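PDB 1QOR: quinone oxidoreductase 1 from Escherichia coli, which catalyses the NADPH-dependent reduction of quinones to semiquinones and works as a homodimer. Local coordinates for residues R4-H10 against P54-G60; T22-P26 against S97-I101; E116-A120 against S322-I326. All blocks are in the same frame, centred on the assembly; numbering follows the deposited sequence.

Interaction 1 (R4-H10 against P54-G60)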
loop_
_atom_site.group_PDB
_atom_site.type_symbol
_atom_site.label_atom_id
_atom_site.label_comp_id
_atom_site.label_asym_id
_atom_site.label_seq_id
_atom_site.Cartn_x
_atom_site.Cartn_y
_atom_site.Cartn_z
ATOM N N ARG A 4 35.793 1.467 18.915
ATOM C CA ARG A 4 34.601 1.251 18.115
ATOM C C ARG A 4 34.086 -0.115 18.532
ATOM O O ARG A 4 34.812 -0.911 19.149
ATOM C CB ARG A 4 34.914 1.254 16.605
ATOM C CG ARG A 4 35.474 -0.084 16.062
ATOM C CD ARG A 4 36.128 0.010 14.676
ATOM N NE ARG A 4 35.214 0.451 13.612
ATOM C CZ ARG A 4 34.533 -0.358 12.784
ATOM N NH1 ARG A 4 34.641 -1.688 12.875
ATOM N NH2 ARG A 4 33.747 0.171 11.840
ATOM N N ILE A 5 32.808 -0.358 18.273
ATOM C CA ILE A 5 32.216 -1.648 18.576
ATOM C C ILE A 5 32.123 -2.352 17.239
ATOM O O ILE A 5 31.870 -1.716 16.204
ATOM C CB ILE A 5 30.779 -1.519 19.150
ATOM C CG1 ILE A 5 30.806 -0.876 20.538
ATOM C CG2 ILE A 5 30.108 -2.871 19.209
ATOM C CD1 ILE A 5 31.582 -1.667 21.577
ATOM N N GLU A 6 32.372 -3.651 17.237
ATOM C CA GLU A 6 32.232 -4.392 16.001
ATOM C C GLU A 6 31.842 -5.818 16.252
ATOM O O GLU A 6 31.863 -6.280 17.392
ATOM C CB GLU A 6 33.476 -4.274 15.126
ATOM C CG GLU A 6 34.696 -4.929 15.661
ATOM C CD GLU A 6 35.827 -4.883 14.645
ATOM O OE1 GLU A 6 36.140 -3.756 14.157
ATOM O OE2 GLU A 6 36.381 -5.972 14.348
ATOM N N PHE A 7 31.295 -6.444 15.221
ATOM C CA PHE A 7 30.885 -7.838 15.323
ATOM C C PHE A 7 31.412 -8.566 14.068
ATOM O O PHE A 7 31.522 -7.981 12.993
ATOM C CB PHE A 7 29.351 -7.985 15.563
ATOM C CG PHE A 7 28.489 -7.506 14.425
ATOM C CD1 PHE A 7 28.225 -6.144 14.245
ATOM C CD2 PHE A 7 27.932 -8.422 13.524
ATOM C CE1 PHE A 7 27.411 -5.699 13.173
ATOM C CE2 PHE A 7 27.126 -8.002 12.458
ATOM C CZ PHE A 7 26.867 -6.631 12.283
ATOM N N HIS A 8 31.867 -9.795 14.280
ATOM C CA HIS A 8 32.466 -10.651 13.257
ATOM C C HIS A 8 31.505 -11.743 12.789
ATOM O O HIS A 8 31.811 -12.470 11.834
ATOM C CB HIS A 8 33.750 -11.312 13.824
ATOM C CG HIS A 8 34.871 -10.346 14.099
ATOM N ND1 HIS A 8 36.188 -10.625 13.794
ATOM C CD2 HIS A 8 34.870 -9.103 14.647
ATOM C CE1 HIS A 8 36.951 -9.600 14.144
ATOM N NE2 HIS A 8 36.175 -8.663 14.663
ATOM N N LYS A 9 30.361 -11.861 13.460
ATOM C CA LYS A 9 29.373 -12.877 13.119
ATOM C C LYS A 9 28.022 -12.420 13.625
ATOM O O LYS A 9 27.960 -11.639 14.581
ATOM C CB LYS A 9 29.708 -14.206 13.810
ATOM C CG LYS A 9 29.883 -14.064 15.320
ATOM C CD LYS A 9 30.124 -15.377 16.022
ATOM C CE LYS A 9 28.978 -16.327 15.731
ATOM N NZ LYS A 9 28.875 -17.462 16.739
ATOM N N HIS A 10 26.950 -12.912 13.019
ATOM C CA HIS A 10 25.625 -12.564 13.473
ATOM C C HIS A 10 25.193 -13.327 14.706
ATOM O O HIS A 10 25.588 -14.473 14.911
ATOM C CB HIS A 10 24.622 -12.737 12.364
ATOM C CG HIS A 10 24.698 -11.642 11.364
ATOM N ND1 HIS A 10 24.886 -11.870 10.020
ATOM C CD2 HIS A 10 24.740 -10.301 11.528
ATOM C CE1 HIS A 10 25.054 -10.717 9.397
ATOM N NE2 HIS A 10 24.968 -9.748 10.291
ATOM N N PRO A 54 24.963 -6.762 6.875
ATOM C CA PRO A 54 25.768 -5.592 6.505
ATOM C C PRO A 54 26.499 -5.811 5.207
ATOM O O PRO A 54 26.439 -6.895 4.636
ATOM C CB PRO A 54 26.748 -5.461 7.669
ATOM C CG PRO A 54 26.911 -6.847 8.138
ATOM C CD PRO A 54 25.522 -7.445 8.050
ATOM N N PRO A 55 27.154 -4.760 4.685
ATOM C CA PRO A 55 27.904 -4.881 3.426
ATOM C C PRO A 55 28.906 -6.044 3.571
ATOM O O PRO A 55 29.085 -6.839 2.641
ATOM C CB PRO A 55 28.595 -3.530 3.326
ATOM C CG PRO A 55 27.559 -2.597 3.921
ATOM C CD PRO A 55 27.124 -3.358 5.152
ATOM N N SER A 56 29.502 -6.174 4.759
ATOM C CA SER A 56 30.424 -7.259 5.026
ATOM C C SER A 56 30.772 -7.383 6.516
ATOM O O SER A 56 30.537 -6.457 7.313
ATOM C CB SER A 56 31.701 -7.051 4.221
ATOM O OG SER A 56 32.315 -5.847 4.638
ATOM N N LEU A 57 31.363 -8.522 6.871
ATOM C CA LEU A 57 31.789 -8.817 8.224
ATOM C C LEU A 57 33.322 -8.910 8.205
ATOM O O LEU A 57 33.894 -9.381 7.232
ATOM C CB LEU A 57 31.157 -10.134 8.694
ATOM C CG LEU A 57 29.624 -10.145 8.859
ATOM C CD1 LEU A 57 29.063 -11.531 9.192
ATOM C CD2 LEU A 57 29.257 -9.187 9.950
ATOM N N PRO A 58 34.009 -8.433 9.264
ATOM C CA PRO A 58 33.448 -7.813 10.474
ATOM C C PRO A 58 32.767 -6.513 10.112
ATOM O O PRO A 58 32.976 -5.971 9.016
ATOM C CB PRO A 58 34.683 -7.552 11.345
ATOM C CG PRO A 58 35.674 -8.573 10.874
ATOM C CD PRO A 58 35.473 -8.517 9.370
ATOM N N SER A 59 31.967 -6.000 11.034
ATOM C CA SER A 59 31.269 -4.755 10.767
ATOM C C SER A 59 31.088 -3.940 12.013
ATOM O O SER A 59 31.076 -4.484 13.136
ATOM C CB SER A 59 29.898 -5.061 10.169
ATOM O OG SER A 59 29.186 -3.876 9.875
ATOM N N GLY A 60 31.047 -2.623 11.815
ATOM C CA GLY A 60 30.751 -1.712 12.907
ATOM C C GLY A 60 29.206 -1.649 12.975
ATOM O O GLY A 60 28.509 -2.357 12.219
HETATM O O HOH W 1 31.747 -0.502 9.764
#
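Phe7 and His8 meet the 54-60 loop through different first torsions. Phe7 CG sits between its backbone N and carbonyl carbon (chi1 65°), which carries the ring to Leu57 and Pro54, with Phe7 CE2 3.5 Å from Leu57 CD2. His8 CG lies beside the backbone N, anti to the carbonyl carbon (chi1 -67°), and the imidazole rests on Pro58: Pro58 CG is 3.6 Å from the His8 ring centroid and only 8° off the normal, a CH-pi contact over the face. Pro58 follows a cis peptide bond. Between the backbones, Phe7 N donates to Ser59 O (2.9 Å) and Ser59 N to Phe7 O (2.8 Å), the reciprocal pair of a single antiparallel, hydrogen-bonded bridge. It attaches the N-terminal segment 4-10 to the loop between helix 42-49 and strand 65-72 of the GroES-like domain. Glu6 is held at both oxygens: Arg4 NH1 reaches Glu6 OE1 in a salt bridge (2.9 Å) from above the carboxylate plane, whereas His8 NE2 takes the anti lone pair of Glu6 OE2 (2.7 Å) in a bent bond. The second terminal nitrogen, Arg4 NH2, donates to a water 3.0 Å away that also accepts from Gly60 N.

Interaction 2 (T22-P26 against S97-I101)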
loop_
_atom_site.group_PDB
_atom_site.type_symbol
_atom_site.label_atom_id
_atom_site.label_comp_id
_atom_site.label_asym_id
_atom_site.label_seq_id
_atom_site.Cartn_x
_atom_site.Cartn_y
_atom_site.Cartn_z
ATOM N N THR A 22 42.600 3.245 14.911
ATOM C CA THR A 22 43.055 4.585 14.561
ATOM C C THR A 22 42.182 5.066 13.401
ATOM O O THR A 22 42.117 4.436 12.333
ATOM C CB THR A 22 44.527 4.574 14.108
ATOM O OG1 THR A 22 45.348 4.216 15.224
ATOM C CG2 THR A 22 44.947 5.951 13.562
ATOM N N PRO A 23 41.476 6.177 13.613
ATOM C CA PRO A 23 40.598 6.740 12.594
ATOM C C PRO A 23 41.425 7.206 11.428
ATOM O O PRO A 23 42.537 7.692 11.620
ATOM C CB PRO A 23 39.987 7.956 13.300
ATOM C CG PRO A 23 40.194 7.702 14.748
ATOM C CD PRO A 23 41.531 7.050 14.793
ATOM N N ALA A 24 40.872 7.036 10.235
ATOM C CA ALA A 24 41.474 7.479 8.995
ATOM C C ALA A 24 40.982 8.904 8.781
ATOM O O ALA A 24 39.955 9.305 9.330
ATOM C CB ALA A 24 40.992 6.611 7.861
ATOM N N ASP A 25 41.703 9.678 7.989
ATOM C CA ASP A 25 41.279 11.033 7.701
ATOM C C ASP A 25 40.095 10.956 6.753
ATOM O O ASP A 25 39.961 9.988 6.016
ATOM C CB ASP A 25 42.436 11.811 7.081
ATOM C CG ASP A 25 43.497 12.174 8.110
ATOM O OD1 ASP A 25 43.432 11.639 9.247
ATOM O OD2 ASP A 25 44.372 13.007 7.786
ATOM N N PRO A 26 39.199 11.952 6.782
ATOM C CA PRO A 26 38.043 11.902 5.884
ATOM C C PRO A 26 38.335 11.975 4.379
ATOM O O PRO A 26 39.399 12.416 3.959
ATOM C CB PRO A 26 37.196 13.096 6.349
ATOM C CG PRO A 26 38.182 14.025 6.894
ATOM C CD PRO A 26 39.104 13.120 7.670
ATOM N N SER A 97 34.055 6.256 18.999
ATOM C CA SER A 97 34.430 7.545 19.547
ATOM C C SER A 97 34.778 8.552 18.454
ATOM O O SER A 97 34.666 9.745 18.669
ATOM C CB SER A 97 35.544 7.377 20.592
ATOM O OG SER A 97 36.706 6.780 20.046
ATOM N N VAL A 98 35.103 8.079 17.257
ATOM C CA VAL A 98 35.444 8.957 16.124
ATOM C C VAL A 98 34.887 8.260 14.885
ATOM O O VAL A 98 35.143 7.058 14.673
ATOM C CB VAL A 98 36.999 9.065 15.899
ATOM C CG1 VAL A 98 37.337 10.128 14.854
ATOM C CG2 VAL A 98 37.719 9.329 17.224
ATOM N N HIS A 99 34.174 8.995 14.038
ATOM C CA HIS A 99 33.594 8.390 12.852
ATOM C C HIS A 99 33.669 9.367 11.684
ATOM O O HIS A 99 33.645 10.581 11.882
ATOM C CB HIS A 99 32.131 7.972 13.161
ATOM C CG HIS A 99 31.509 7.066 12.124
ATOM N ND1 HIS A 99 32.189 6.020 11.530
ATOM C CD2 HIS A 99 30.257 7.039 11.600
ATOM C CE1 HIS A 99 31.384 5.391 10.691
ATOM N NE2 HIS A 99 30.204 5.989 10.714
ATOM N N ASN A 100 33.873 8.867 10.474
ATOM C CA ASN A 100 33.898 9.780 9.327
ATOM C C ASN A 100 32.511 9.691 8.685
ATOM O O ASN A 100 31.941 8.609 8.612
ATOM C CB ASN A 100 35.023 9.438 8.326
ATOM C CG ASN A 100 36.404 9.601 8.926
ATOM O OD1 ASN A 100 36.698 10.586 9.585
ATOM N ND2 ASN A 100 37.253 8.622 8.712
ATOM N N ILE A 101 31.969 10.821 8.239
ATOM C CA ILE A 101 30.631 10.853 7.689
ATOM C C ILE A 101 30.561 11.769 6.470
ATOM O O ILE A 101 31.212 12.815 6.439
ATOM C CB ILE A 101 29.594 11.438 8.778
ATOM C CG1 ILE A 101 29.610 10.627 10.060
ATOM C CG2 ILE A 101 28.161 11.479 8.229
ATOM C CD1 ILE A 101 30.452 11.257 11.127
#
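Asn100 ND2 donates to Ala24 O at 2.9 Å, and this is the one direct hydrogen bond between 22-26 and 97-101. It is close to straight at the hydrogen. Its two ends are oriented differently: Ala24 O lies near the plane of the Asn100 amide, but ND2 stands 49° out of the Ala24 carbonyl plane and so does not meet a lone pair. The amide gets there because the Asn100 side chain leaves CB with CG beside the backbone N, in the position anti to the carbonyl carbon (chi1 -64°). On the same amide, Asn100 OD1 is 4.0 Å from Pro26 CD, so the proline ring borders the oxygen while the nitrogen is bound. The second contact is apolar. The Pro23 ring crosses the Val98 side chain at about a right angle, and Pro23 CG is 3.7 Å from both Val98 CB and Val98 CG1.

Val98 and Asn100 face the loop while His99 and Ile101 between and beyond them turn from it, the alternation expected of a beta strand. Residues 23-26 run in roughly the direction of 98-100, 30° apart, but the nearest CA pair, Pro26 and Asn100, is 5.8 Å apart and no backbone hydrogen bond joins the two; the loop flanks the sheet of the GroES-like domain without becoming a strand of it.

In the next shell, His99 and Ile101 make backbone hydrogen bonds to Val33 and Ile31 of the antiparallel strand 30-35, whose Gln32 touches the side chains of both Val98 and Asn100. On the loop, Asp25 points from the strand, and its OD1 forms a salt bridge with Lys71 NZ.

Interaction 3 (E116-A120 against S322-I326)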
loop_
_atom_site.group_PDB
_atom_site.type_symbol
_atom_site.label_atom_id
_atom_site.label_comp_id
_atom_site.label_asym_id
_atom_site.label_seq_id
_atom_site.Cartn_x
_atom_site.Cartn_y
_atom_site.Cartn_z
ATOM N N GLU A 116 23.512 15.045 23.980
ATOM C CA GLU A 116 22.691 13.942 24.471
ATOM C C GLU A 116 21.245 14.059 23.979
ATOM O O GLU A 116 20.575 13.038 23.772
ATOM C CB GLU A 116 22.695 13.912 25.990
ATOM C CG GLU A 116 24.065 13.687 26.608
ATOM C CD GLU A 116 23.992 13.142 28.040
ATOM O OE1 GLU A 116 22.913 13.224 28.675
ATOM O OE2 GLU A 116 25.022 12.610 28.526
ATOM N N GLN A 117 20.760 15.295 23.804
ATOM C CA GLN A 117 19.393 15.513 23.330
ATOM C C GLN A 117 19.311 15.194 21.864
ATOM O O GLN A 117 18.304 14.664 21.390
ATOM C CB GLN A 117 18.947 16.963 23.491
ATOM C CG GLN A 117 18.621 17.366 24.893
ATOM C CD GLN A 117 18.306 18.852 24.972
ATOM O OE1 GLN A 117 19.070 19.700 24.478
ATOM N NE2 GLN A 117 17.151 19.176 25.542
ATOM N N ALA A 118 20.366 15.569 21.152
ATOM C CA ALA A 118 20.455 15.360 19.720
ATOM C C ALA A 118 20.522 13.867 19.367
ATOM O O ALA A 118 19.740 13.391 18.539
ATOM C CB ALA A 118 21.649 16.115 19.170
ATOM N N ALA A 119 21.384 13.117 20.045
ATOM C CA ALA A 119 21.525 11.685 19.788
ATOM C C ALA A 119 20.323 10.878 20.315
ATOM O O ALA A 119 20.184 9.666 20.025
ATOM C CB ALA A 119 22.829 11.156 20.417
ATOM N N ALA A 120 19.492 11.500 21.153
ATOM C CA ALA A 120 18.334 10.795 21.676
ATOM C C ALA A 120 17.137 10.947 20.698
ATOM O O ALA A 120 16.165 10.159 20.715
ATOM C CB ALA A 120 17.943 11.392 23.061
ATOM N N SER A 322 14.190 7.009 24.571
ATOM C CA SER A 322 15.504 6.751 24.038
ATOM C C SER A 322 16.614 6.325 25.019
ATOM O O SER A 322 16.533 6.543 26.245
ATOM C CB SER A 322 15.938 7.983 23.296
ATOM O OG SER A 322 15.007 8.310 22.281
ATOM N N SER A 323 17.615 5.634 24.456
ATOM C CA SER A 323 18.810 5.162 25.150
ATOM C C SER A 323 19.991 5.821 24.453
ATOM O O SER A 323 19.886 6.317 23.299
ATOM C CB SER A 323 18.967 3.639 25.050
ATOM O OG SER A 323 17.990 2.929 25.805
ATOM N N LEU A 324 21.124 5.828 25.134
ATOM C CA LEU A 324 22.304 6.424 24.553
ATOM C C LEU A 324 23.539 5.656 24.944
ATOM O O LEU A 324 23.536 4.942 25.950
ATOM C CB LEU A 324 22.493 7.849 25.071
ATOM C CG LEU A 324 21.573 8.971 24.632
ATOM C CD1 LEU A 324 21.878 10.183 25.499
ATOM C CD2 LEU A 324 21.786 9.303 23.159
ATOM N N LEU A 325 24.554 5.767 24.095
ATOM C CA LEU A 325 25.872 5.208 24.369
ATOM C C LEU A 325 26.772 6.444 24.507
ATOM O O LEU A 325 26.729 7.378 23.682
ATOM C CB LEU A 325 26.395 4.319 23.228
ATOM C CG LEU A 325 25.787 2.930 23.021
ATOM C CD1 LEU A 325 26.512 2.260 21.800
ATOM C CD2 LEU A 325 25.896 2.064 24.296
ATOM N N ILE A 326 27.546 6.471 25.581
ATOM C CA ILE A 326 28.443 7.596 25.829
ATOM C C ILE A 326 29.877 7.124 25.649
ATOM O O ILE A 326 30.293 6.159 26.299
ATOM C CB ILE A 326 28.269 8.168 27.278
ATOM C CG1 ILE A 326 26.779 8.354 27.593
ATOM C CG2 ILE A 326 29.005 9.495 27.405
ATOM C CD1 ILE A 326 26.064 9.311 26.651
HETATM O O HOH W 2 18.991 7.279 20.861
#
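The flat groups that meet 322-326 are the Ala120 carbonyl and the Glu116 carboxylate. Ser322 OG lies in the Ala120 carbonyl plane and donates to a lone pair of Ala120 O at 2.7 Å, with a C=O...OG angle of 141°. Glu116 OE2 has Ile326 CD1 at 3.9 Å, while Glu116 OE1 forms a salt bridge with Lys301 NZ. Leu324 CG lies beside the backbone N (chi1 -71°), and its two methyls divide the helix surface. Leu324 CD1 packs 3.8 Å from Glu116 CB; Leu324 CD2 presses on Ala119 CB at 3.5 Å, tighter than usual carbon contact. A water lies 2.8 Å from both Ala119 O and Ser323 O. Replacing Ser322 by an alanine removes OG, and would probably leave Ala120 O without this in-plane donor and 116-120 without its side-chain hydrogen bond to 322-326. Strand 324-326 crosses the helix segment at 137°, the axes 9.2 Å apart. The Ser322 side chain is about 6 Å from the bound NADPH and near Gly152 of the cofactor site. Paired with strands 37-39 and 301-303, the C-terminal strand joins the mixed sheet that also holds 30-35 and 98-102, a return to the catalytic domain as in the alcohol dehydrogenase family.

Depth separates the three contacts. Interaction 2 lies at the surface, and none of its touching residues is buried; interactions 1 and 3 are both partly buried, interaction 3 lying closer to the chain's centre (about 12 Å against about 21 Å, centre to centre). Interactions 2 and 3 reach the same mixed sheet, through strands 98-102 and 324-326, with centres about 20 Å apart. Interaction 1 instead starts from strand 3-6 of the small two-stranded sheet. The chemistry differs too: a backbone bridge with a charged network in interaction 1; one asparagine side-chain hydrogen bond and a proline-valine contact in interaction 2; leucine packing on alanine and one serine hydroxyl hydrogen bond in interaction 3.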